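Local coordinates for 23S rRNA (guanine(2535)-N(1))-methyltransferase (Streptomyces viridochromogenes, PDB 1O9G), which methylates N1 of guanine-2535 in 23S ribosomal RNA, using S-adenosyl-L-methionine as methyl donor, and thereby confers resistance to the antibiotic avilamycin, at residues G61-T67 with L92-L97; S2-H6 with E228-I232; A168-V172 with L204-A208; E109-R113 with Y124-Q129. The protein carries 3 engineered substitutions. One frame throughout, in Å; residues are numbered along the deposited sequence.

Contact 1. Residues G61-T67 with L92-L97; sequences GSGYLLT and LAAKNL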
loop_
_atom_site.group_PDB
_atom_site.type_symbol
_atom_site.label_atom_id
_atom_site.label_comp_id
_atom_site.label_asym_id
_atom_site.label_seq_id
_atom_site.Cartn_x
_atom_site.Cartn_y
_atom_site.Cartn_z
ATOM N N GLY A 61 -7.209 -3.792 -1.732
ATOM C CA GLY A 61 -7.250 -4.836 -2.722
ATOM C C GLY A 61 -6.626 -6.096 -2.201
ATOM O O GLY A 61 -6.957 -6.536 -1.110
ATOM N N SER A 62 -5.708 -6.646 -2.984
ATOM C CA SER A 62 -5.001 -7.878 -2.640
ATOM C C SER A 62 -4.006 -7.719 -1.514
ATOM O O SER A 62 -3.421 -8.699 -1.058
ATOM C CB SER A 62 -4.226 -8.368 -3.866
ATOM O OG SER A 62 -3.100 -7.539 -4.142
ATOM N N GLY A 63 -3.738 -6.477 -1.091
ATOM C CA GLY A 63 -2.779 -6.209 -0.046
ATOM C C GLY A 63 -1.327 -6.289 -0.482
ATOM O O GLY A 63 -0.427 -6.127 0.368
ATOM N N TYR A 64 -1.080 -6.519 -1.770
ATOM C CA TYR A 64 0.282 -6.649 -2.252
ATOM C C TYR A 64 1.025 -5.339 -2.010
ATOM O O TYR A 64 2.177 -5.342 -1.557
ATOM C CB TYR A 64 0.264 -7.010 -3.747
ATOM C CG TYR A 64 1.623 -6.979 -4.348
ATOM C CD1 TYR A 64 2.484 -8.058 -4.200
ATOM C CD2 TYR A 64 2.056 -5.881 -5.069
ATOM C CE1 TYR A 64 3.776 -8.020 -4.712
ATOM C CE2 TYR A 64 3.340 -5.835 -5.617
ATOM C CZ TYR A 64 4.186 -6.905 -5.444
ATOM O OH TYR A 64 5.462 -6.881 -5.947
ATOM N N LEU A 65 0.420 -4.213 -2.377
ATOM C CA LEU A 65 1.067 -2.925 -2.260
ATOM C C LEU A 65 1.486 -2.619 -0.818
ATOM O O LEU A 65 2.628 -2.247 -0.542
ATOM C CB LEU A 65 0.203 -1.812 -2.852
ATOM C CG LEU A 65 0.687 -0.375 -2.726
ATOM C CD1 LEU A 65 2.113 -0.181 -3.268
ATOM C CD2 LEU A 65 -0.301 0.553 -3.445
ATOM N N LEU A 66 0.566 -2.768 0.103
ATOM C CA LEU A 66 0.841 -2.473 1.493
ATOM C C LEU A 66 1.891 -3.406 2.046
ATOM O O LEU A 66 2.719 -2.982 2.828
ATOM C CB LEU A 66 -0.457 -2.532 2.317
ATOM C CG LEU A 66 -0.324 -2.138 3.788
ATOM C CD1 LEU A 66 0.085 -0.684 3.927
ATOM C CD2 LEU A 66 -1.608 -2.382 4.489
ATOM N N THR A 67 1.879 -4.649 1.606
ATOM C CA THR A 67 2.820 -5.628 2.126
ATOM C C THR A 67 4.233 -5.355 1.597
ATOM O O THR A 67 5.217 -5.444 2.358
ATOM C CB THR A 67 2.372 -7.050 1.787
ATOM O OG1 THR A 67 1.089 -7.309 2.401
ATOM C CG2 THR A 67 3.316 -8.070 2.364
ATOM N N LEU A 92 -7.272 -12.542 0.376
ATOM C CA LEU A 92 -5.923 -12.557 -0.158
ATOM C C LEU A 92 -5.045 -11.521 0.543
ATOM O O LEU A 92 -3.889 -11.798 0.830
ATOM C CB LEU A 92 -5.931 -12.319 -1.649
ATOM C CG LEU A 92 -4.615 -12.661 -2.364
ATOM C CD1 LEU A 92 -4.305 -14.171 -2.341
ATOM C CD2 LEU A 92 -4.720 -12.194 -3.788
ATOM N N ALA A 93 -5.598 -10.349 0.855
ATOM C CA ALA A 93 -4.864 -9.327 1.593
ATOM C C ALA A 93 -4.396 -9.857 2.936
ATOM O O ALA A 93 -3.287 -9.589 3.375
ATOM C CB ALA A 93 -5.655 -8.039 1.770
ATOM N N ALA A 94 -5.228 -10.675 3.563
ATOM C CA ALA A 94 -4.881 -11.238 4.849
ATOM C C ALA A 94 -3.690 -12.196 4.704
ATOM O O ALA A 94 -2.831 -12.224 5.565
ATOM C CB ALA A 94 -6.059 -11.939 5.460
ATOM N N LYS A 95 -3.645 -12.997 3.639
ATOM C CA LYS A 95 -2.497 -13.866 3.375
ATOM C C LYS A 95 -1.239 -13.040 3.174
ATOM O O LYS A 95 -0.165 -13.406 3.647
ATOM C CB LYS A 95 -2.720 -14.785 2.157
ATOM C CG LYS A 95 -3.734 -15.867 2.378
ATOM C CD LYS A 95 -3.783 -16.807 1.174
ATOM C CE LYS A 95 -2.687 -17.864 1.195
ATOM N NZ LYS A 95 -3.038 -19.018 0.327
ATOM N N ASN A 96 -1.356 -11.919 2.480
ATOM C CA ASN A 96 -0.188 -11.065 2.288
ATOM C C ASN A 96 0.242 -10.440 3.603
ATOM O O ASN A 96 1.423 -10.437 3.919
ATOM C CB ASN A 96 -0.393 -10.011 1.190
ATOM C CG ASN A 96 -0.123 -10.543 -0.191
ATOM O OD1 ASN A 96 0.839 -11.279 -0.359
ATOM N ND2 ASN A 96 -0.915 -10.142 -1.205
ATOM N N LEU A 97 -0.699 -9.927 4.388
ATOM C CA LEU A 97 -0.330 -9.317 5.664
ATOM C C LEU A 97 0.278 -10.306 6.659
ATOM O O LEU A 97 1.033 -9.923 7.537
ATOM C CB LEU A 97 -1.483 -8.587 6.336
ATOM C CG LEU A 97 -1.904 -7.317 5.663
ATOM C CD1 LEU A 97 -2.952 -6.683 6.574
ATOM C CD2 LEU A 97 -0.836 -6.330 5.388
#
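The CD2 branch of Leu92 rests on Ser62 CB, 3.9 Å away. One residue on, Ala93 lies against the loop backbone, its methyl CB 3.5 Å from Gly61 O and its CA 3.1 Å from Ser62 O in a CA-H...O contact. The small alanine suits this closeness, as does Gly63, which has no side chain, takes a positive phi and brings its N within 3.8 Å of Ala93 CB. Asn96 gives the polar clasp. With CG anti to its carbonyl carbon (chi1 -84°), the amide is carried toward the loop, and ND2 donates to Ser62 O over 2.9 Å, nearly straight at 163°; the oxygen lies in the amide plane, whereas the nitrogen stands above the carbonyl plane. Asn96 OD1 accepts from His23 N, so both ends of the amide are held. Its CB packs against Thr67 OG1 at 3.3 Å, the side chains crossing at about a right angle, while that hydroxyl bonds to Gly63 O. Leu97 closes the row, CD2 meeting Leu66 CD2 at 4.1 Å beside strand 77-84. The Gly-Ser-Gly loop, following strand 53-57 and leading into helix 64-72, is consistent with the glycine-rich S-adenosylmethionine-binding loop of Rossmann-fold methyltransferases.

Contact 2. Residues S2-H6 with E228-I232; sequences SAYRH and ERLKI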
loop_
_atom_site.group_PDB
_atom_site.type_symbol
_atom_site.label_atom_id
_atom_site.label_comp_id
_atom_site.label_asym_id
_atom_site.label_seq_id
_atom_site.Cartn_x
_atom_site.Cartn_y
_atom_site.Cartn_z
ATOM N N SER A 2 8.002 12.808 -15.037
ATOM C CA SER A 2 8.722 12.866 -13.728
ATOM C C SER A 2 9.919 11.924 -13.695
ATOM O O SER A 2 9.975 10.942 -14.445
ATOM C CB SER A 2 7.787 12.503 -12.565
ATOM O OG SER A 2 6.672 13.368 -12.496
ATOM N N ALA A 3 10.856 12.230 -12.798
ATOM C CA ALA A 3 12.039 11.407 -12.559
ATOM C C ALA A 3 11.980 10.822 -11.153
ATOM O O ALA A 3 11.409 11.428 -10.242
ATOM C CB ALA A 3 13.301 12.243 -12.727
ATOM N N TYR A 4 12.558 9.636 -10.988
ATOM C CA TYR A 4 12.748 9.052 -9.666
ATOM C C TYR A 4 13.719 9.897 -8.846
ATOM O O TYR A 4 14.869 10.068 -9.224
ATOM C CB TYR A 4 13.267 7.620 -9.770
ATOM C CG TYR A 4 12.272 6.651 -10.358
ATOM C CD1 TYR A 4 11.241 6.128 -9.583
ATOM C CD2 TYR A 4 12.360 6.246 -11.682
ATOM C CE1 TYR A 4 10.328 5.242 -10.114
ATOM C CE2 TYR A 4 11.444 5.359 -12.222
ATOM C CZ TYR A 4 10.435 4.854 -11.427
ATOM O OH TYR A 4 9.523 3.963 -11.940
ATOM N N ARG A 5 13.218 10.443 -7.743
ATOM C CA ARG A 5 13.980 11.259 -6.811
ATOM C C ARG A 5 14.644 10.421 -5.717
ATOM O O ARG A 5 15.702 10.775 -5.206
ATOM C CB ARG A 5 13.038 12.288 -6.180
ATOM C CG ARG A 5 13.718 13.477 -5.565
ATOM C CD ARG A 5 12.764 14.462 -4.934
ATOM N NE ARG A 5 11.878 15.054 -5.935
ATOM C CZ ARG A 5 10.568 15.229 -5.787
ATOM N NH1 ARG A 5 9.942 14.888 -4.665
ATOM N NH2 ARG A 5 9.864 15.773 -6.769
ATOM N N HIS A 6 14.013 9.302 -5.367
ATOM C CA HIS A 6 14.408 8.487 -4.216
ATOM C C HIS A 6 14.867 7.120 -4.645
ATOM O O HIS A 6 15.909 6.642 -4.201
ATOM C CB HIS A 6 13.233 8.353 -3.248
ATOM C CG HIS A 6 12.865 9.641 -2.603
ATOM N ND1 HIS A 6 11.887 10.465 -3.113
ATOM C CD2 HIS A 6 13.352 10.261 -1.503
ATOM C CE1 HIS A 6 11.801 11.549 -2.365
ATOM N NE2 HIS A 6 12.674 11.448 -1.378
ATOM N N GLU A 228 2.063 17.675 -4.193
ATOM C CA GLU A 228 2.989 17.096 -5.167
ATOM C C GLU A 228 2.252 16.123 -6.122
ATOM O O GLU A 228 1.272 15.477 -5.739
ATOM C CB GLU A 228 4.085 16.321 -4.428
ATOM C CG GLU A 228 5.359 16.119 -5.221
ATOM C CD GLU A 228 6.460 15.451 -4.419
ATOM O OE1 GLU A 228 6.701 15.822 -3.254
ATOM O OE2 GLU A 228 7.124 14.565 -4.967
ATOM N N ARG A 229 2.753 16.047 -7.355
ATOM C CA ARG A 229 2.295 15.126 -8.375
ATOM C C ARG A 229 3.478 14.426 -9.030
ATOM O O ARG A 229 4.576 14.948 -9.054
ATOM C CB ARG A 229 1.537 15.868 -9.453
ATOM C CG ARG A 229 0.189 16.342 -9.054
ATOM C CD ARG A 229 -0.464 17.105 -10.171
ATOM N NE ARG A 229 -1.738 17.681 -9.771
ATOM C CZ ARG A 229 -2.869 17.002 -9.659
ATOM N NH1 ARG A 229 -2.914 15.709 -9.924
ATOM N NH2 ARG A 229 -3.966 17.632 -9.278
ATOM N N LEU A 230 3.247 13.209 -9.508
ATOM C CA LEU A 230 4.188 12.541 -10.386
ATOM C C LEU A 230 3.491 11.740 -11.487
ATOM O O LEU A 230 2.317 11.380 -11.370
ATOM C CB LEU A 230 5.215 11.712 -9.596
ATOM C CG LEU A 230 4.787 10.382 -8.988
ATOM C CD1 LEU A 230 4.373 9.344 -10.030
ATOM C CD2 LEU A 230 5.922 9.794 -8.154
ATOM N N LYS A 231 4.228 11.519 -12.572
ATOM C CA LYS A 231 3.811 10.706 -13.711
ATOM C C LYS A 231 4.959 9.773 -14.055
ATOM O O LYS A 231 6.059 10.243 -14.372
ATOM C CB LYS A 231 3.535 11.599 -14.919
ATOM C CG LYS A 231 2.398 12.588 -14.712
ATOM C CD LYS A 231 2.380 13.648 -15.817
ATOM C CE LYS A 231 1.880 13.066 -17.144
ATOM N NZ LYS A 231 2.207 13.922 -18.324
ATOM N N ILE A 232 4.733 8.467 -13.943
ATOM C CA ILE A 232 5.718 7.468 -14.330
ATOM C C ILE A 232 5.001 6.414 -15.144
ATOM O O ILE A 232 4.047 5.812 -14.673
ATOM C CB ILE A 232 6.364 6.820 -13.080
ATOM C CG1 ILE A 232 7.047 7.884 -12.199
ATOM C CG2 ILE A 232 7.339 5.717 -13.478
ATOM C CD1 ILE A 232 8.329 8.422 -12.746
HETATM O O HOH W 1 4.534 15.392 -12.375
#
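An N-terminal arm runs across the edge strand 228-232, one of the two outermost strands of the sheet, and Ser2, Tyr4 and Arg5 meet the strand where Glu228, Lys231 and Ile232 offer partners. The two chain directions are 106° apart, so this is a crossing and not an added strand. Ser2 takes hold of the peptide edge at Lys231: Lys231 N donates to Ser2 OG over 3.1 Å, while Ser2 N makes a weak bond to Lys231 O. With OG anti to its carbonyl carbon (chi1 -59°), the hydroxyl lies beside the backbone N, and both can address one residue. A water bonded to Ser2 OG adds a weak link to Arg229 O. Serine, small and able to accept, fits such an edge.

Ile232 supplies the apolar part. Its CG2 approaches the phenol end of Tyr4, 3.8 Å from CZ, while its CD1 lies over one face of the ring and reaches Ser2 O at 3.5 Å. The same tyrosine makes a cation-pi contact with Arg34 of helix 33-45.

Arg5, bent at chi3, brings NH1 within 2.9 Å of Glu228 OE2 in a salt bridge. The carboxylate is met from above its plane, and the two flat groups are turned 53° apart. Glu228 OE2 also pairs with Arg42, and OE1 with Arg46. Three arginines gathered round one carboxylate would probably stabilise its ionised form, and the shared anion ties the arm electrostatically to both the edge strand and helix 33-45.

Contact 3. Residues A168-V172 with L204-A208; sequences APDVV and LPAHA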
loop_
_atom_site.group_PDB
_atom_site.type_symbol
_atom_site.label_atom_id
_atom_site.label_comp_id
_atom_site.label_asym_id
_atom_site.label_seq_id
_atom_site.Cartn_x
_atom_site.Cartn_y
_atom_site.Cartn_z
ATOM N N ALA A 168 -3.579 6.891 14.648
ATOM C CA ALA A 168 -3.636 8.110 13.842
ATOM C C ALA A 168 -2.659 7.994 12.665
ATOM O O ALA A 168 -1.476 8.342 12.791
ATOM C CB ALA A 168 -3.309 9.323 14.705
ATOM N N PRO A 169 -3.097 7.474 11.516
ATOM C CA PRO A 169 -2.168 7.314 10.389
ATOM C C PRO A 169 -1.490 8.607 9.947
ATOM O O PRO A 169 -2.145 9.628 9.833
ATOM C CB PRO A 169 -3.051 6.753 9.303
ATOM C CG PRO A 169 -4.103 6.059 10.030
ATOM C CD PRO A 169 -4.412 6.905 11.207
ATOM N N ASP A 170 -0.190 8.518 9.691
ATOM C CA ASP A 170 0.564 9.634 9.139
ATOM C C ASP A 170 0.546 9.662 7.617
ATOM O O ASP A 170 0.733 10.704 7.036
ATOM C CB ASP A 170 2.007 9.571 9.624
ATOM C CG ASP A 170 2.103 9.343 11.119
ATOM O OD1 ASP A 170 1.821 10.292 11.881
ATOM O OD2 ASP A 170 2.362 8.227 11.611
ATOM N N VAL A 171 0.402 8.496 6.992
ATOM C CA VAL A 171 0.402 8.357 5.549
ATOM C C VAL A 171 -0.720 7.417 5.164
ATOM O O VAL A 171 -0.860 6.340 5.753
ATOM C CB VAL A 171 1.757 7.826 5.011
ATOM C CG1 VAL A 171 1.729 7.652 3.490
ATOM C CG2 VAL A 171 2.915 8.762 5.417
ATOM N N VAL A 172 -1.506 7.846 4.191
ATOM C CA VAL A 172 -2.394 6.975 3.438
ATOM C C VAL A 172 -1.763 6.828 2.054
ATOM O O VAL A 172 -1.345 7.800 1.446
ATOM C CB VAL A 172 -3.774 7.584 3.310
ATOM C CG1 VAL A 172 -4.594 6.837 2.216
ATOM C CG2 VAL A 172 -4.465 7.590 4.642
ATOM N N LEU A 204 -8.290 11.524 9.908
ATOM C CA LEU A 204 -6.823 11.588 10.023
ATOM C C LEU A 204 -6.333 12.750 10.852
ATOM O O LEU A 204 -7.015 13.769 10.961
ATOM C CB LEU A 204 -6.200 11.720 8.643
ATOM C CG LEU A 204 -6.361 10.509 7.753
ATOM C CD1 LEU A 204 -5.991 10.869 6.310
ATOM C CD2 LEU A 204 -5.512 9.370 8.280
ATOM N N PRO A 205 -5.122 12.645 11.388
ATOM C CA PRO A 205 -4.505 13.822 11.991
ATOM C C PRO A 205 -4.186 14.852 10.896
ATOM O O PRO A 205 -4.053 14.482 9.720
ATOM C CB PRO A 205 -3.246 13.269 12.646
ATOM C CG PRO A 205 -2.889 12.079 11.844
ATOM C CD PRO A 205 -4.190 11.501 11.360
ATOM N N ALA A 206 -4.098 16.126 11.284
ATOM C CA ALA A 206 -4.000 17.254 10.368
ATOM C C ALA A 206 -2.796 17.143 9.444
ATOM O O ALA A 206 -2.847 17.514 8.270
ATOM C CB ALA A 206 -3.932 18.530 11.151
ATOM N N HIS A 207 -1.711 16.608 9.970
ATOM C CA HIS A 207 -0.460 16.502 9.197
ATOM C C HIS A 207 -0.404 15.379 8.184
ATOM O O HIS A 207 0.540 15.316 7.408
ATOM C CB HIS A 207 0.744 16.332 10.118
ATOM C CG HIS A 207 0.725 15.044 10.884
ATOM N ND1 HIS A 207 1.387 13.901 10.490
ATOM C CD2 HIS A 207 0.099 14.736 12.040
ATOM C CE1 HIS A 207 1.153 12.942 11.365
ATOM N NE2 HIS A 207 0.370 13.423 12.311
ATOM N N ALA A 208 -1.360 14.463 8.217
ATOM C CA ALA A 208 -1.263 13.254 7.433
ATOM C C ALA A 208 -1.171 13.588 5.946
ATOM O O ALA A 208 -1.873 14.469 5.446
ATOM C CB ALA A 208 -2.467 12.374 7.663
#
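Leu204 and Pro169 lead the apolar packing: Leu204 CD2 rests on the proline ring, 3.7 Å from Pro169 CB, with the two side chains at roughly a right angle. The other branch of the leucine, CD1, touches Val172 CG2 at 4.0 Å, and CG, anti to the carbonyl carbon (chi1 -67°), turns this fork toward both loop and strand. Farther out, Ala168 CB meets Pro205 CG at 4.0 Å.

Backbone oxygens face carbon atoms. Pro169 O is 3.2 Å from Pro205 CD and 3.5 Å from Ala208 CB, and it is buried here without any hydrogen-bonding partner in the model. A proline at 205 has a ring CD in place of an N-H donor, which probably accounts for part of this. Asp170 O receives a CA-H...O contact from Ala208 CA at 3.3 Å. Ala208 ends a type I beta turn that begins at Pro205, and its small side chain allows the close backbone approach.

Among polar side chains, the Asp170 carboxylate lies near the edge of the His207 ring, though too tightly modelled to be interpreted; its OD2 accepts from Thr54 N.

The contact closes the base of a beta-alpha-beta crossover in which strand 171-175 leads through helix 190-203 to the parallel neighbour 209-214. Backbone bonds from Asp170 and Val172 to Val209 start that pairing, strand 53-57 flanks the other edge, and helix 242-247 packs on Leu204 and Ala208.

Contact 4. Residues E109-R113 with Y124-Q129; sequences ELERR and YLEAAQ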
loop_
_atom_site.group_PDB
_atom_site.type_symbol
_atom_site.label_atom_id
_atom_site.label_comp_id
_atom_site.label_asym_id
_atom_site.label_seq_id
_atom_site.Cartn_x
_atom_site.Cartn_y
_atom_site.Cartn_z
ATOM N N GLU A 109 7.738 -19.953 3.427
ATOM C CA GLU A 109 8.969 -20.629 3.001
ATOM C C GLU A 109 8.743 -22.141 3.040
ATOM O O GLU A 109 9.146 -22.850 2.114
ATOM C CB GLU A 109 10.167 -20.277 3.900
ATOM C CG GLU A 109 11.470 -20.922 3.478
ATOM C CD GLU A 109 12.635 -20.630 4.409
ATOM O OE1 GLU A 109 12.491 -19.766 5.288
ATOM O OE2 GLU A 109 13.681 -21.291 4.244
ATOM N N LEU A 110 8.110 -22.630 4.095
ATOM C CA LEU A 110 7.878 -24.062 4.263
ATOM C C LEU A 110 6.953 -24.544 3.162
ATOM O O LEU A 110 7.176 -25.610 2.597
ATOM C CB LEU A 110 7.308 -24.393 5.637
ATOM C CG LEU A 110 6.959 -25.830 5.965
ATOM C CD1 LEU A 110 8.163 -26.746 5.790
ATOM C CD2 LEU A 110 6.438 -25.859 7.395
ATOM N N GLU A 111 5.902 -23.794 2.863
ATOM C CA GLU A 111 4.979 -24.147 1.792
ATOM C C GLU A 111 5.716 -24.318 0.465
ATOM O O GLU A 111 5.490 -25.281 -0.264
ATOM C CB GLU A 111 3.871 -23.099 1.626
ATOM C CG GLU A 111 2.929 -23.371 0.465
ATOM C CD GLU A 111 1.789 -22.365 0.333
ATOM O OE1 GLU A 111 2.019 -21.142 0.488
ATOM O OE2 GLU A 111 0.652 -22.799 0.076
ATOM N N ARG A 112 6.585 -23.358 0.152
ATOM C CA ARG A 112 7.374 -23.379 -1.075
ATOM C C ARG A 112 8.331 -24.576 -1.099
ATOM O O ARG A 112 8.502 -25.217 -2.139
ATOM C CB ARG A 112 8.151 -22.082 -1.259
ATOM C CG ARG A 112 7.289 -20.894 -1.627
ATOM C CD ARG A 112 6.427 -21.148 -2.826
ATOM N NE ARG A 112 5.934 -19.955 -3.492
ATOM C CZ ARG A 112 4.972 -19.972 -4.404
ATOM N NH1 ARG A 112 4.332 -21.093 -4.688
ATOM N NH2 ARG A 112 4.623 -18.859 -5.023
ATOM N N ARG A 113 8.977 -24.872 0.017
ATOM C CA ARG A 113 9.852 -26.046 0.104
ATOM C C ARG A 113 9.098 -27.339 -0.095
ATOM O O ARG A 113 9.598 -28.249 -0.782
ATOM C CB ARG A 113 10.616 -26.079 1.419
ATOM C CG ARG A 113 11.620 -24.968 1.537
ATOM C CD ARG A 113 12.579 -25.098 2.690
ATOM N NE ARG A 113 13.390 -23.898 2.778
ATOM C CZ ARG A 113 14.434 -23.625 1.999
ATOM N NH1 ARG A 113 14.833 -24.476 1.066
ATOM N NH2 ARG A 113 15.084 -22.472 2.161
ATOM N N TYR A 124 10.184 -22.967 -7.228
ATOM C CA TYR A 124 9.681 -23.102 -5.858
ATOM C C TYR A 124 10.834 -22.874 -4.875
ATOM O O TYR A 124 10.637 -22.296 -3.801
ATOM C CB TYR A 124 9.017 -24.453 -5.611
ATOM C CG TYR A 124 7.739 -24.651 -6.369
ATOM C CD1 TYR A 124 6.624 -23.883 -6.093
ATOM C CD2 TYR A 124 7.658 -25.583 -7.365
ATOM C CE1 TYR A 124 5.453 -24.068 -6.782
ATOM C CE2 TYR A 124 6.483 -25.772 -8.101
ATOM C CZ TYR A 124 5.390 -25.003 -7.790
ATOM O OH TYR A 124 4.249 -25.229 -8.519
ATOM N N LEU A 125 12.029 -23.355 -5.229
ATOM C CA LEU A 125 13.199 -23.129 -4.381
ATOM C C LEU A 125 13.731 -21.695 -4.478
ATOM O O LEU A 125 14.248 -21.183 -3.497
ATOM C CB LEU A 125 14.311 -24.128 -4.701
ATOM C CG LEU A 125 14.117 -25.530 -4.170
ATOM C CD1 LEU A 125 15.327 -26.380 -4.546
ATOM C CD2 LEU A 125 13.877 -25.567 -2.638
ATOM N N GLU A 126 13.589 -21.060 -5.630
ATOM C CA GLU A 126 13.866 -19.630 -5.800
ATOM C C GLU A 126 12.948 -18.849 -4.840
ATOM O O GLU A 126 13.404 -17.931 -4.150
ATOM C CB GLU A 126 13.662 -19.175 -7.255
ATOM C CG GLU A 126 14.742 -19.634 -8.249
ATOM C CD GLU A 126 14.483 -19.191 -9.700
ATOM O OE1 GLU A 126 13.505 -19.659 -10.333
ATOM O OE2 GLU A 126 15.252 -18.381 -10.228
ATOM N N ALA A 127 11.690 -19.259 -4.727
ATOM C CA ALA A 127 10.749 -18.578 -3.862
ATOM C C ALA A 127 11.038 -18.852 -2.384
ATOM O O ALA A 127 10.896 -17.969 -1.550
ATOM C CB ALA A 127 9.325 -18.966 -4.199
ATOM N N ALA A 128 11.396 -20.084 -2.035
ATOM C CA ALA A 128 11.706 -20.410 -0.643
ATOM C C ALA A 128 12.875 -19.572 -0.158
ATOM O O ALA A 128 12.797 -19.032 0.929
ATOM C CB ALA A 128 11.989 -21.892 -0.477
ATOM N N GLN A 129 13.936 -19.440 -0.955
ATOM C CA GLN A 129 15.092 -18.624 -0.584
ATOM C C GLN A 129 14.733 -17.137 -0.483
ATOM O O GLN A 129 15.260 -16.440 0.376
ATOM C CB GLN A 129 16.288 -18.864 -1.534
ATOM C CG GLN A 129 16.186 -18.383 -3.023
ATOM C CD GLN A 129 17.381 -18.796 -3.890
ATOM O OE1 GLN A 129 17.312 -19.797 -4.609
ATOM N NE2 GLN A 129 18.476 -18.032 -3.827
#
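Ala127 and Ala128 pack against Arg112 and Arg113 between the two arms of a helical hairpin, well away from the centre of the chain. The short axes run antiparallel at 162° and come within 8.1 Å of each other. Alanine permits this approach: Ala128 CB fits against Arg112 CB at 3.9 Å and Arg113 CG at 3.7 Å, and its carbonyl oxygen touches Glu109 CG.

The methyl of Ala128 also lies over the centre of the Arg113 guanidinium, 3.9 Å above its plane. That plane is held by Glu109, one helical turn earlier, whose OE2 accepts from Arg113 NE and, at 2.8 Å, from Arg113 NH2. This is a side-on grip on a single oxygen, entered from its anti side, with the oxygen exactly in the guanidinium plane. The other oxygen, OE1, bridges to Arg135 on the second arm. Helices 102-119 and 122-140 together form the hairpin, which is inserted in the chain between helix 87-98 and strand 147-151 of the Rossmann-like sheet.

On the other flank, Arg112 bends at chi2 (-54°), which lets its aliphatic part run over Ala127, with NE 3.6 Å from Ala127 CB. Beyond, NH1 reaches the edge of the Tyr124 ring, 3.8 Å from CE1, with the two planes 57° apart; this is an edge approach, not a stack. NH1 bonds to Gln115 OE1, and NH2 donates to Val20 O in the N-terminal region ahead of helix 33-45.

In the fold
Contact 1 is the buried one, near the centre of the chain, whereas contact 2 lies on the surface and contacts 3 and 4 are partly buried. Contacts 2 and 3 reach the same sheet, at one of its edge strands and at an inner parallel pair respectively, with centres about 22 Å apart. Contacts 1 and 4 involve successive helices, 87-98 and 102-119, yet do not touch. Chemistry follows position: an amide clasp and small residues in contact 1, apolar packing without hydrogen bonds across contact 3, and arginine-glutamate pairs in contacts 2 and 4. The salt bridge of contact 2 crosses between segments, while the Arg113-Glu109 bridge of contact 4 stays within one helix.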